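Local coordinates for protein ethanolamine kinase Pv091845 (Plasmodium vivax, PDB 2QG7) that probably phosphorylates ethanolamine with ATP, the first step in making phosphatidylethanolamine from ethanolamine, at residues Ser288-His294 / Ser355-Ala361; Ala365-Asn369 / Tyr414-His418. One frame throughout, in Å; residues are numbered along the deposited sequence.

Contact 1: residues Ser288-His294 / Ser355-Ala361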
loop_
_atom_site.group_PDB
_atom_site.type_symbol
_atom_site.label_atom_id
_atom_site.label_comp_id
_atom_site.label_asym_id
_atom_site.label_seq_id
_atom_site.Cartn_x
_atom_site.Cartn_y
_atom_site.Cartn_z
ATOM N N SER D 288 4.164 -25.589 -19.075
ATOM C CA SER D 288 5.006 -25.800 -17.927
ATOM C C SER D 288 4.576 -27.113 -17.302
ATOM O O SER D 288 3.384 -27.318 -17.016
ATOM C CB SER D 288 4.919 -24.626 -16.936
ATOM O OG SER D 288 5.830 -24.775 -15.866
ATOM N N PRO D 289 5.551 -28.013 -17.082
ATOM C CA PRO D 289 5.279 -29.310 -16.452
ATOM C C PRO D 289 4.576 -29.166 -15.099
ATOM O O PRO D 289 5.014 -28.399 -14.259
ATOM C CB PRO D 289 6.668 -29.912 -16.271
ATOM C CG PRO D 289 7.549 -29.126 -17.240
ATOM C CD PRO D 289 6.983 -27.796 -17.366
ATOM N N ILE D 290 3.483 -29.905 -14.932
ATOM C CA ILE D 290 2.718 -29.972 -13.693
ATOM C C ILE D 290 3.484 -30.841 -12.696
ATOM O O ILE D 290 3.708 -32.028 -12.935
ATOM C CB ILE D 290 1.310 -30.577 -13.928
ATOM C CG1 ILE D 290 0.670 -30.022 -15.228
ATOM C CG2 ILE D 290 0.416 -30.395 -12.755
ATOM C CD1 ILE D 290 0.538 -28.531 -15.305
ATOM N N VAL D 291 3.924 -30.224 -11.599
ATOM C CA VAL D 291 4.706 -30.891 -10.557
ATOM C C VAL D 291 4.045 -30.668 -9.209
ATOM O O VAL D 291 3.037 -29.952 -9.107
ATOM C CB VAL D 291 6.180 -30.424 -10.554
ATOM C CG1 VAL D 291 6.806 -30.669 -11.937
ATOM C CG2 VAL D 291 6.295 -28.973 -10.227
ATOM N N LEU D 292 4.559 -31.310 -8.168
ATOM C CA LEU D 292 4.052 -31.045 -6.824
ATOM C C LEU D 292 4.718 -29.762 -6.403
ATOM O O LEU D 292 5.956 -29.715 -6.198
ATOM C CB LEU D 292 4.433 -32.176 -5.883
ATOM C CG LEU D 292 3.825 -32.183 -4.476
ATOM C CD1 LEU D 292 2.306 -31.962 -4.516
ATOM C CD2 LEU D 292 4.192 -33.461 -3.754
ATOM N N CYS D 293 3.901 -28.714 -6.304
ATOM C CA CYS D 293 4.377 -27.388 -5.914
ATOM C C CYS D 293 4.163 -27.117 -4.425
ATOM O O CYS D 293 3.313 -27.710 -3.798
ATOM C CB CYS D 293 3.652 -26.355 -6.754
ATOM S SG CYS D 293 4.102 -26.374 -8.510
ATOM N N HIS D 294 4.969 -26.235 -3.849
ATOM C CA HIS D 294 4.701 -25.739 -2.499
ATOM C C HIS D 294 3.529 -24.737 -2.438
ATOM O O HIS D 294 2.620 -24.860 -1.581
ATOM C CB HIS D 294 5.951 -25.129 -1.903
ATOM C CG HIS D 294 5.779 -24.718 -0.468
ATOM N ND1 HIS D 294 5.109 -23.565 -0.093
ATOM C CD2 HIS D 294 6.195 -25.299 0.680
ATOM C CE1 HIS D 294 5.119 -23.462 1.221
ATOM N NE2 HIS D 294 5.774 -24.498 1.715
ATOM N N SER D 355 -0.051 -26.686 -0.894
ATOM C CA SER D 355 0.623 -27.648 -1.774
ATOM C C SER D 355 -0.303 -28.534 -2.560
ATOM O O SER D 355 -1.191 -29.200 -2.010
ATOM C CB SER D 355 1.607 -28.490 -0.992
ATOM O OG SER D 355 2.613 -27.645 -0.481
ATOM N N CYS D 356 -0.096 -28.511 -3.867
ATOM C CA CYS D 356 -0.860 -29.333 -4.787
ATOM C C CYS D 356 -0.165 -29.299 -6.124
ATOM O O CYS D 356 0.856 -28.608 -6.285
ATOM C CB CYS D 356 -2.307 -28.854 -4.911
ATOM S SG CYS D 356 -2.460 -27.103 -5.325
ATOM N N PRO D 357 -0.633 -30.130 -7.057
ATOM C CA PRO D 357 -0.022 -30.178 -8.390
ATOM C C PRO D 357 -0.318 -28.947 -9.243
ATOM O O PRO D 357 -1.445 -28.678 -9.556
ATOM C CB PRO D 357 -0.614 -31.456 -8.990
ATOM C CG PRO D 357 -1.231 -32.217 -7.795
ATOM C CD PRO D 357 -1.670 -31.170 -6.877
ATOM N N MET D 358 0.709 -28.196 -9.599
ATOM C CA MET D 358 0.544 -27.029 -10.454
ATOM C C MET D 358 1.729 -26.991 -11.391
ATOM O O MET D 358 2.674 -27.739 -11.195
ATOM C CB MET D 358 0.564 -25.749 -9.599
ATOM C CG MET D 358 -0.645 -25.530 -8.735
ATOM S SD MET D 358 -0.705 -23.908 -7.933
ATOM C CE MET D 358 -2.240 -24.102 -7.021
ATOM N N GLU D 359 1.689 -26.080 -12.361
ATOM C CA GLU D 359 2.815 -25.723 -13.194
ATOM C C GLU D 359 4.003 -25.327 -12.339
ATOM O O GLU D 359 3.871 -24.542 -11.413
ATOM C CB GLU D 359 2.434 -24.555 -14.099
ATOM C CG GLU D 359 1.418 -24.886 -15.207
ATOM C CD GLU D 359 -0.035 -24.759 -14.795
ATOM O OE1 GLU D 359 -0.343 -24.756 -13.561
ATOM O OE2 GLU D 359 -0.909 -24.650 -15.706
ATOM N N ARG D 360 5.173 -25.859 -12.675
ATOM C CA ARG D 360 6.396 -25.592 -11.951
ATOM C C ARG D 360 6.781 -24.150 -12.042
ATOM O O ARG D 360 7.509 -23.638 -11.170
ATOM C CB ARG D 360 7.555 -26.501 -12.424
ATOM C CG ARG D 360 7.912 -26.412 -13.912
ATOM C CD ARG D 360 9.356 -26.791 -14.190
ATOM N NE ARG D 360 9.759 -26.537 -15.587
ATOM C CZ ARG D 360 10.938 -26.865 -16.149
ATOM N NH1 ARG D 360 11.882 -27.497 -15.446
ATOM N NH2 ARG D 360 11.180 -26.566 -17.438
ATOM N N ALA D 361 6.321 -23.490 -13.099
ATOM C CA ALA D 361 6.669 -22.094 -13.350
ATOM C C ALA D 361 5.873 -21.152 -12.418
ATOM O O ALA D 361 6.399 -20.112 -12.003
ATOM C CB ALA D 361 6.459 -21.747 -14.776
#
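Val-291 and Met-358 form the hydrogen-bonded pair at the heart of a two-stranded antiparallel ribbon in the C-terminal lobe of this kinase-like fold. Val-291 N gives to Met-358 O at 2.8 Å, and Met-358 N returns a bond to Val-291 O at 3.0 Å. The strands 290-293 and 356-359 are twisted, 130° apart in direction. Where the second strand turns into helix 360-369, Arg-360 N bonds Pro-289 O.

Ile-290, Leu-292, Pro-357 and Glu-359 share one face. There Ile-290 CG2 meets Pro-357 CB, while Ile-290 CD1 lies 3.8 Å from Glu-359 CG. The carboxylate of Glu-359 is held by Ser-234 and Trp-237. On the other face, Val-291 CG2 presses on Arg-360 CB at 3.5 Å. Cys-293 SG rests against Met-358 CB.

The Arg-360 chain runs out extended past Pro-289, whose CG sits over one face of the guanidinium. Arg-360 NE forms a salt bridge with Glu-409 of helix 400-410, and the same carboxylate bonds Ser-288 OG. Ser-288 swings OG away from its own N (chi1 -175°) and reaches the first turn of the helix. There Ala-361 N donates to Ser-288 OG at 3.1 Å, in a bond bent to 137°.

Contact 2: residues Ala365-Asn369 / Tyr414-His418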
loop_
_atom_site.group_PDB
_atom_site.type_symbol
_atom_site.label_atom_id
_atom_site.label_comp_id
_atom_site.label_asym_id
_atom_site.label_seq_id
_atom_site.Cartn_x
_atom_site.Cartn_y
_atom_site.Cartn_z
ATOM N N ALA D 365 7.825 -18.279 -9.986
ATOM C CA ALA D 365 7.415 -16.886 -10.140
ATOM C C ALA D 365 6.708 -16.348 -8.881
ATOM O O ALA D 365 6.896 -15.186 -8.511
ATOM C CB ALA D 365 6.532 -16.717 -11.390
ATOM N N ASN D 366 5.891 -17.190 -8.238
ATOM C CA ASN D 366 5.292 -16.869 -6.958
ATOM C C ASN D 366 6.369 -16.635 -5.907
ATOM O O ASN D 366 6.269 -15.684 -5.154
ATOM C CB ASN D 366 4.315 -17.943 -6.550
ATOM C CG ASN D 366 3.585 -17.634 -5.230
ATOM O OD1 ASN D 366 2.738 -16.726 -5.171
ATOM N ND2 ASN D 366 3.911 -18.385 -4.180
ATOM N N HIS D 367 7.437 -17.423 -5.907
ATOM C CA HIS D 367 8.530 -17.248 -4.999
ATOM C C HIS D 367 9.283 -15.950 -5.279
ATOM O O HIS D 367 9.749 -15.260 -4.369
ATOM C CB HIS D 367 9.490 -18.448 -5.077
ATOM C CG HIS D 367 10.704 -18.297 -4.203
ATOM N ND1 HIS D 367 10.621 -18.135 -2.839
ATOM C CD2 HIS D 367 12.023 -18.255 -4.503
ATOM C CE1 HIS D 367 11.832 -18.004 -2.329
ATOM N NE2 HIS D 367 12.705 -18.064 -3.316
ATOM N N PHE D 368 9.412 -15.622 -6.548
ATOM C CA PHE D 368 10.086 -14.407 -6.953
ATOM C C PHE D 368 9.278 -13.141 -6.608
ATOM O O PHE D 368 9.858 -12.104 -6.288
ATOM C CB PHE D 368 10.356 -14.460 -8.444
ATOM C CG PHE D 368 11.502 -15.384 -8.814
ATOM C CD1 PHE D 368 12.452 -15.773 -7.848
ATOM C CD2 PHE D 368 11.666 -15.828 -10.119
ATOM C CE1 PHE D 368 13.510 -16.621 -8.198
ATOM C CE2 PHE D 368 12.747 -16.642 -10.483
ATOM C CZ PHE D 368 13.656 -17.037 -9.528
ATOM N N ASN D 369 7.952 -13.240 -6.649
ATOM C CA ASN D 369 7.131 -12.167 -6.121
ATOM C C ASN D 369 7.352 -11.900 -4.633
ATOM O O ASN D 369 7.121 -10.798 -4.184
ATOM C CB ASN D 369 5.639 -12.363 -6.415
ATOM C CG ASN D 369 5.250 -11.862 -7.774
ATOM O OD1 ASN D 369 5.820 -10.896 -8.276
ATOM N ND2 ASN D 369 4.246 -12.492 -8.373
ATOM N N TYR D 414 4.063 -14.518 -13.012
ATOM C CA TYR D 414 4.167 -13.400 -12.106
ATOM C C TYR D 414 2.786 -12.754 -11.838
ATOM O O TYR D 414 2.351 -12.603 -10.670
ATOM C CB TYR D 414 5.092 -12.385 -12.709
ATOM C CG TYR D 414 6.544 -12.555 -12.378
ATOM C CD1 TYR D 414 7.054 -12.069 -11.167
ATOM C CD2 TYR D 414 7.434 -13.159 -13.296
ATOM C CE1 TYR D 414 8.383 -12.181 -10.856
ATOM C CE2 TYR D 414 8.802 -13.275 -12.991
ATOM C CZ TYR D 414 9.257 -12.776 -11.774
ATOM O OH TYR D 414 10.568 -12.873 -11.438
ATOM N N ILE D 415 2.109 -12.404 -12.936
ATOM C CA ILE D 415 0.742 -11.883 -12.903
ATOM C C ILE D 415 -0.276 -12.875 -12.374
ATOM O O ILE D 415 -1.245 -12.499 -11.717
ATOM C CB ILE D 415 0.257 -11.407 -14.298
ATOM C CG1 ILE D 415 1.131 -10.232 -14.798
ATOM C CG2 ILE D 415 -1.210 -10.919 -14.208
ATOM C CD1 ILE D 415 1.078 -10.176 -16.322
ATOM N N CYS D 416 -0.069 -14.125 -12.704
ATOM C CA CYS D 416 -0.917 -15.220 -12.219
ATOM C C CYS D 416 -0.871 -15.350 -10.650
ATOM O O CYS D 416 -1.872 -15.551 -9.968
ATOM C CB CYS D 416 -0.428 -16.514 -12.895
ATOM S SG CYS D 416 -1.424 -17.901 -12.470
ATOM N N SER D 417 0.331 -15.250 -10.117
ATOM C CA SER D 417 0.577 -15.207 -8.698
ATOM C C SER D 417 -0.061 -13.957 -8.019
ATOM O O SER D 417 -0.607 -14.066 -6.930
ATOM C CB SER D 417 2.095 -15.187 -8.510
ATOM O OG SER D 417 2.427 -14.932 -7.178
ATOM N N HIS D 418 -0.003 -12.789 -8.673
ATOM C CA HIS D 418 -0.741 -11.599 -8.209
ATOM C C HIS D 418 -2.259 -11.779 -8.111
ATOM O O HIS D 418 -2.874 -11.379 -7.135
ATOM C CB HIS D 418 -0.431 -10.392 -9.102
ATOM C CG HIS D 418 0.976 -9.929 -9.012
ATOM N ND1 HIS D 418 1.621 -9.750 -7.803
ATOM C CD2 HIS D 418 1.870 -9.601 -9.974
ATOM C CE1 HIS D 418 2.852 -9.310 -8.021
ATOM N NE2 HIS D 418 3.028 -9.210 -9.332
#
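Asn-369 and Ser-417 make the polar, tight part of this contact. The Asn-369 amide uses ND2 twice. It gives a bond to Tyr-414 O at 3.0 Å, with that oxygen in the amide plane, and a weak one to Ser-417 OG. Tyr-414 O also takes the helical bond from His-418 N, and the two donors come from opposite faces of its carbonyl plane. Asn-369 OD1 meets the ring edge at Tyr-414 CD1. Over one face of the His-418 ring sits Asn-369 ND2, the amide and ring planes 35° apart. Ser-417 OG donates to Asn-366 OD1 at 2.7 Å, on a lone pair in the amide plane. Asn-366 CG is anti to the backbone N (chi1 -177°), which carries OD1 across to the serine.

The axes of segments 365-369 and 414-418, on helices 360-369 and 413-430, cross at -69° and come within 8.5 Å. They lie inside the largely helical C-terminal lobe of the choline/ethanolamine kinase fold.

The looser part is mainly apolar, and it too is buried. Phe-368 CB lies 3.4 Å from Tyr-414 OH, whose hydrogen bond goes to Glu-387. Ala-365 CB lies over one face of the Tyr-414 ring, offset toward the rim, 4.1 Å from Tyr-414 CD2.

In the fold
The centres of contacts 1 and 2 lie about 13 Å apart, and each is about 14 Å from the centre of the chain. They follow one another in sequence: both segments of contact 1 come before those of contact 2 in the chain. Helix 360-369 belongs to both. Its first turn follows directly on strand 356-359 of the ribbon, and its later residues pack on helix 413-430. The helix thus ties the small two-stranded sheet to the helical part of the same lobe. Helix 400-410, whose Glu-409 holds Ser-288 and Arg-360 of contact 1, comes shortly before helix 413-430 in the chain. Both contacts are buried in the choline/ethanolamine kinase fold.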